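PDB 5BS1: CrRbcX-IIa from Chlamydomonas reinhardtii, which probably acts as a homodimeric chaperone that assists the assembly of Rubisco by binding its large subunit, as RbcX relatives do. Local coordinates for residues A5-F8 with S9-P13; T26-A29 with A30-L34. One frame throughout, in Å; residues are numbered along the deposited sequence. Where two conformers were deposited one is given.

Contact 1: residues A5-F8 with S9-P13; sequences ADSF and SGASP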
ATOM      1  N   ALA A   5       6.273   5.858  -3.360  1.00 17.60           N
ATOM      2  CA  ALA A   5       6.037   6.796  -4.450  1.00 18.29           C
ATOM      3  C   ALA A   5       4.689   7.506  -4.396  1.00 17.72           C
ATOM      4  O   ALA A   5       4.425   8.374  -5.235  1.00 19.47           O
ATOM      5  CB  ALA A   5       6.157   6.070  -5.785  1.00 18.69           C
ATOM      6  N   ASP A   6       3.806   7.097  -3.489  1.00 16.36           N
ATOM      7  CA  ASP A   6       2.495   7.718  -3.321  1.00 16.68           C
ATOM      8  C   ASP A   6       2.532   8.999  -2.499  1.00 15.11           C
ATOM      9  O   ASP A   6       3.543   9.333  -1.850  1.00 16.21           O
ATOM     10  CB  ASP A   6       1.460   6.705  -2.770  1.00 19.06           C
ATOM     11  CG  ASP A   6       0.777   5.903  -3.913  1.00 22.35           C
ATOM     12  OD1 ASP A   6       1.367   5.719  -4.998  1.00 26.03           O
ATOM     13  OD2 ASP A   6      -0.373   5.495  -3.749  1.00 26.46           O
ATOM     14  N   SER A   7       1.438   9.759  -2.578  1.00 13.99           N
ATOM     15  CA  SER A   7       1.343  11.072  -1.939  1.00 13.50           C
ATOM     16  C   SER A   7       2.508  11.946  -2.395  1.00 13.21           C
ATOM     17  O   SER A   7       2.945  11.909  -3.558  1.00 13.69           O
ATOM     18  CB  SER A   7       1.309  10.890  -0.421  1.00 13.19           C
ATOM     19  OG  SER A   7       1.020  12.084   0.312  1.00 12.35           O
ATOM     20  N   PHE A   8       2.969  12.793  -1.496  1.00 12.58           N
ATOM     21  CA  PHE A   8       3.999  13.778  -1.854  1.00 12.93           C
ATOM     22  C   PHE A   8       5.315  13.453  -1.191  1.00 12.94           C
ATOM     23  O   PHE A   8       5.352  12.818  -0.146  1.00 13.19           O
ATOM     24  CB  PHE A   8       3.511  15.182  -1.506  1.00 12.97           C
ATOM     25  CG  PHE A   8       3.189  15.396  -0.045  1.00 13.01           C
ATOM     26  CD1 PHE A   8       1.905  15.225   0.425  1.00 12.12           C
ATOM     27  CD2 PHE A   8       4.156  15.842   0.833  1.00 12.39           C
ATOM     28  CE1 PHE A   8       1.602  15.453   1.740  1.00 12.67           C
ATOM     29  CE2 PHE A   8       3.863  16.055   2.164  1.00 12.65           C
ATOM     30  CZ  PHE A   8       2.582  15.858   2.625  1.00 12.99           C
ATOM     31  N   SER A   9       6.425  13.881  -1.836  1.00 14.51           N
ATOM     32  CA  SER A   9       7.719  13.811  -1.202  1.00 14.58           C
ATOM     33  C   SER A   9       7.706  14.709   0.042  1.00 14.40           C
ATOM     34  O   SER A   9       7.435  15.908  -0.054  1.00 14.72           O
ATOM     35  CB  SER A   9       8.852  14.256  -2.150  1.00 15.79           C
ATOM     36  OG  SER A   9      10.109  14.180  -1.512  1.00 19.83           O
ATOM     37  N   GLY A  10       7.987  14.120   1.196  1.00 13.76           N
ATOM     38  CA  GLY A  10       7.831  14.789   2.474  1.00 13.69           C
ATOM     39  C   GLY A  10       6.689  14.263   3.349  1.00 12.54           C
ATOM     40  O   GLY A  10       6.570  14.607   4.527  1.00 13.78           O
ATOM     41  N   ALA A  11       5.822  13.472   2.741  1.00 10.96           N
ATOM     42  CA  ALA A  11       4.743  12.804   3.488  1.00  9.99           C
ATOM     43  C   ALA A  11       5.298  11.731   4.377  1.00  9.38           C
ATOM     44  O   ALA A  11       6.285  11.081   4.048  1.00 10.14           O
ATOM     45  CB  ALA A  11       3.764  12.185   2.525  1.00  9.64           C
ATOM     46  N   SER A  12       4.606  11.454   5.482  1.00  9.06           N
ATOM     47  CA  SER A  12       4.997  10.332   6.338  1.00  8.80           C
ATOM     48  C   SER A  12       4.731   9.017   5.693  1.00  8.50           C
ATOM     49  O   SER A  12       3.913   8.955   4.770  1.00  8.14           O
ATOM     50  CB  SER A  12       4.234  10.360   7.645  1.00  9.14           C
ATOM     51  OG  SER A  12       2.841  10.205   7.375  1.00  9.13           O
ATOM     52  N   PRO A  13       5.366   7.950   6.174  1.00  8.65           N
ATOM     53  CA  PRO A  13       5.005   6.624   5.651  1.00  8.71           C
ATOM     54  C   PRO A  13       3.513   6.322   5.856  1.00  8.67           C
ATOM     55  O   PRO A  13       2.871   5.709   5.017  1.00  7.90           O
ATOM     56  CB  PRO A  13       5.905   5.688   6.451  1.00  9.51           C
ATOM     57  CG  PRO A  13       7.113   6.521   6.722  1.00  9.96           C
ATOM     58  CD  PRO A  13       6.542   7.869   7.064  1.00  9.47           C
TER
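Phe8 and Ala11 meet across a tight turn, the methyl group of Ala11 lying under the phenyl ring. Ala11 CB sits 3.8 Å from the centroid of the Phe8 ring and only 7° off the ring normal, a CH-pi contact over the middle of one face. The ring reaches this place because Phe8 CG stands between its own backbone N and carbonyl carbon (chi1 60°), which swings the side chain back over the residues that follow. Ser9 O approaches the ring near its plane, at the edge, with Phe8 CD2 3.4 Å away. From the residue before Phe8, Ser7 OG comes to 3.5 Å from Ala11 CB, making van der Waals contact with the same methyl.

Behind these side chains is a type II beta turn from Phe8 to Ala11. Its closing hydrogen bond runs from Ala11 N to Phe8 O at 3.0 Å, fairly straight at the hydrogen (159°), though the donor stands above the carbonyl plane. Gly10 takes the third position with positive phi, where glycine is the usual residue in a type II turn.

The turn leads directly into helix 13-38. Ser12 is the N-cap, its OG accepting a hydrogen bond from Arg15 N, and Pro13 opens the first turn while packing on Tyr93 of the second subunit. Along that helix, Ser7 and Phe8 touch Arg15, Ala11 touches Lys16 and Asp6 reaches Ala20, so the N-terminal loop folds back along the start of helix 13-38.

Contact 2: residues T26-A29 with A30-L34; sequences TFVA and ARVVL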
ATOM      1  N   THR A  26     -10.384   2.626  -4.574  1.00  7.88           N
ATOM      2  CA  THR A  26     -11.020   3.083  -5.784  1.00  7.95           C
ATOM      3  C   THR A  26     -11.013   1.994  -6.833  1.00  8.33           C
ATOM      4  O   THR A  26     -12.016   1.767  -7.509  1.00  8.42           O
ATOM      5  CB  THR A  26     -10.334   4.371  -6.315  1.00  7.64           C
ATOM      6  OG1 THR A  26     -10.394   5.384  -5.282  1.00  7.78           O
ATOM      7  CG2 THR A  26     -11.023   4.887  -7.568  1.00  7.75           C
ATOM      8  N   PHE A  27      -9.875   1.310  -6.980  1.00  9.60           N
ATOM      9  CA  PHE A  27      -9.725   0.193  -7.927  1.00 11.31           C
ATOM     10  C   PHE A  27     -10.623  -0.976  -7.552  1.00 10.50           C
ATOM     11  O   PHE A  27     -11.286  -1.569  -8.416  1.00  9.47           O
ATOM     12  CB  PHE A  27      -8.255  -0.237  -7.947  1.00 13.78           C
ATOM     13  CG  PHE A  27      -7.981  -1.422  -8.817  1.00 16.49           C
ATOM     14  CD1 PHE A  27      -7.770  -1.255 -10.168  1.00 19.19           C
ATOM     15  CD2 PHE A  27      -7.958  -2.703  -8.284  1.00 17.97           C
ATOM     16  CE1 PHE A  27      -7.515  -2.363 -10.971  1.00 20.47           C
ATOM     17  CE2 PHE A  27      -7.704  -3.803  -9.077  1.00 18.86           C
ATOM     18  CZ  PHE A  27      -7.483  -3.626 -10.416  1.00 19.34           C
ATOM     19  N   VAL A  28     -10.661  -1.303  -6.268  1.00  9.91           N
ATOM     20  CA  VAL A  28     -11.558  -2.351  -5.775  1.00 10.10           C
ATOM     21  C   VAL A  28     -13.006  -2.020  -6.135  1.00  9.68           C
ATOM     22  O   VAL A  28     -13.749  -2.892  -6.628  1.00 10.11           O
ATOM     23  CB  VAL A  28     -11.408  -2.581  -4.255  1.00 10.96           C
ATOM     24  CG1 VAL A  28     -12.563  -3.421  -3.708  1.00 11.15           C
ATOM     25  CG2 VAL A  28     -10.086  -3.263  -3.982  1.00 12.13           C
ATOM     26  N   ALA A  29     -13.411  -0.789  -5.860  1.00 10.09           N
ATOM     27  CA  ALA A  29     -14.766  -0.329  -6.166  1.00  9.65           C
ATOM     28  C   ALA A  29     -15.068  -0.505  -7.653  1.00  9.45           C
ATOM     29  O   ALA A  29     -16.169  -0.926  -8.028  1.00  9.35           O
ATOM     30  CB  ALA A  29     -14.987   1.126  -5.751  1.00 10.31           C
ATOM     31  N   ALA A  30     -14.146  -0.093  -8.501  1.00  9.31           N
ATOM     32  CA  ALA A  30     -14.323  -0.206  -9.940  1.00  9.63           C
ATOM     33  C   ALA A  30     -14.545  -1.653 -10.357  1.00 10.52           C
ATOM     34  O   ALA A  30     -15.417  -1.937 -11.210  1.00  9.98           O
ATOM     35  CB  ALA A  30     -13.122   0.360 -10.692  1.00  9.58           C
ATOM     36  N   ARG A  31     -13.752  -2.570  -9.794  0.50 10.64           N
ATOM     37  CA  ARG A  31     -13.938  -3.990 -10.087  0.50 11.70           C
ATOM     38  C   ARG A  31     -15.278  -4.488  -9.632  0.50 11.20           C
ATOM     39  O   ARG A  31     -15.926  -5.242 -10.355  0.50 11.38           O
ATOM     40  CB  ARG A  31     -12.854  -4.847  -9.451  0.50 12.69           C
ATOM     41  CG  ARG A  31     -11.496  -4.708 -10.081  0.50 14.09           C
ATOM     42  CD  ARG A  31     -10.592  -5.795  -9.501  0.50 14.68           C
ATOM     43  NE  ARG A  31     -10.870  -7.116 -10.107  0.50 14.58           N
ATOM     44  CZ  ARG A  31     -10.917  -8.284  -9.463  0.50 15.47           C
ATOM     45  NH1 ARG A  31     -11.151  -9.396 -10.154  0.50 15.29           N
ATOM     46  NH2 ARG A  31     -10.755  -8.364  -8.150  0.50 15.39           N
ATOM     47  N   VAL A  32     -15.706  -4.081  -8.441  1.00 11.10           N
ATOM     48  CA  VAL A  32     -17.018  -4.452  -7.901  1.00 11.51           C
ATOM     49  C   VAL A  32     -18.134  -3.994  -8.813  1.00 11.22           C
ATOM     50  O   VAL A  32     -19.019  -4.774  -9.164  1.00 12.30           O
ATOM     51  CB  VAL A  32     -17.235  -3.877  -6.473  1.00 11.77           C
ATOM     52  CG1 VAL A  32     -18.701  -3.931  -6.037  1.00 12.72           C
ATOM     53  CG2 VAL A  32     -16.368  -4.610  -5.474  1.00 12.98           C
ATOM     54  N   VAL A  33     -18.079  -2.740  -9.221  1.00 10.37           N
ATOM     55  CA  VAL A  33     -19.112  -2.169 -10.056  1.00 10.44           C
ATOM     56  C   VAL A  33     -19.104  -2.824 -11.430  1.00 10.66           C
ATOM     57  O   VAL A  33     -20.155  -3.084 -11.982  1.00 11.51           O
ATOM     58  CB  VAL A  33     -18.980  -0.626 -10.108  1.00 10.49           C
ATOM     59  CG1 VAL A  33     -19.903   0.001 -11.154  1.00 10.63           C
ATOM     60  CG2 VAL A  33     -19.312  -0.042  -8.730  1.00 10.10           C
ATOM     61  N   LEU A  34     -17.933  -3.076 -11.998  1.00 10.58           N
ATOM     62  CA  LEU A  34     -17.894  -3.719 -13.315  1.00 11.40           C
ATOM     63  C   LEU A  34     -18.592  -5.074 -13.268  1.00 12.08           C
ATOM     64  O   LEU A  34     -19.344  -5.418 -14.188  1.00 12.18           O
ATOM     65  CB  LEU A  34     -16.471  -3.882 -13.826  1.00 12.49           C
ATOM     66  CG  LEU A  34     -16.301  -4.330 -15.288  1.00 13.86           C
ATOM     67  CD1 LEU A  34     -16.909  -3.338 -16.262  1.00 14.52           C
ATOM     68  CD2 LEU A  34     -14.820  -4.484 -15.576  1.00 14.72           C
TER
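Two successive turns of the long alpha-helix 13-38, a core element of the all-helical RbcX fold, are joined here by regular i to i+4 pairing. Four backbone bonds link them: Ala30 N to Thr26 O, Arg31 N to Phe27 O, Val32 N to Val28 O and Val33 N to Ala29 O, all between 2.9 and 3.0 Å.

The helix has two unlike sides. Ala29 and Val33 face helix 80-96, touching Val89 and Leu86 respectively, while Ala30 packs on Leu59 and Trp71. Thr26 OG1 is buried and well satisfied, bonded to Arg22 O one turn back as well as to Arg90 NH1 and Gly67 O, which fastens this turn to its surroundings. Val28 instead meets Pro13 of the second subunit, and its CG1 lies a loose 4.4 Å from Val32 CG2, one turn further along the helix.

On the exposed side, Phe27 and Arg31 pair one turn apart. With CG anti to the backbone N (chi1 177°), the Phe27 ring is set beside its own carbonyl, on the side where Arg31 follows one turn later. In the conformer described here, Arg31 CG lies over one face of the ring, and CD continues past the ring beside CE2 and CZ. The nearest touch is made by this methylene, Arg31 CD lying 3.5 Å from Phe27 CE2.

Overall arrangement
From the N terminus, contact 1 comes first: residues 5-8 and 9-13 form a surface loop that turns back on itself and delivers the chain into helix 13-38. Contact 2 (26-29 with 30-34) opens only further along that same helix, so the two follow in series, neither nesting nor crossing. The centres of contacts 1 and 2 lie about 25 Å apart and their nearest atoms about 10 Å. Helix 13-38 connects them: contact 1 leads into its N-cap, Ser12, and contact 2 lies where it packs on helices 46-59, 69-78 and 80-96. Within one chain they do not touch, but Val28 packs on Pro13, which ends segment 9-13, of the second subunit.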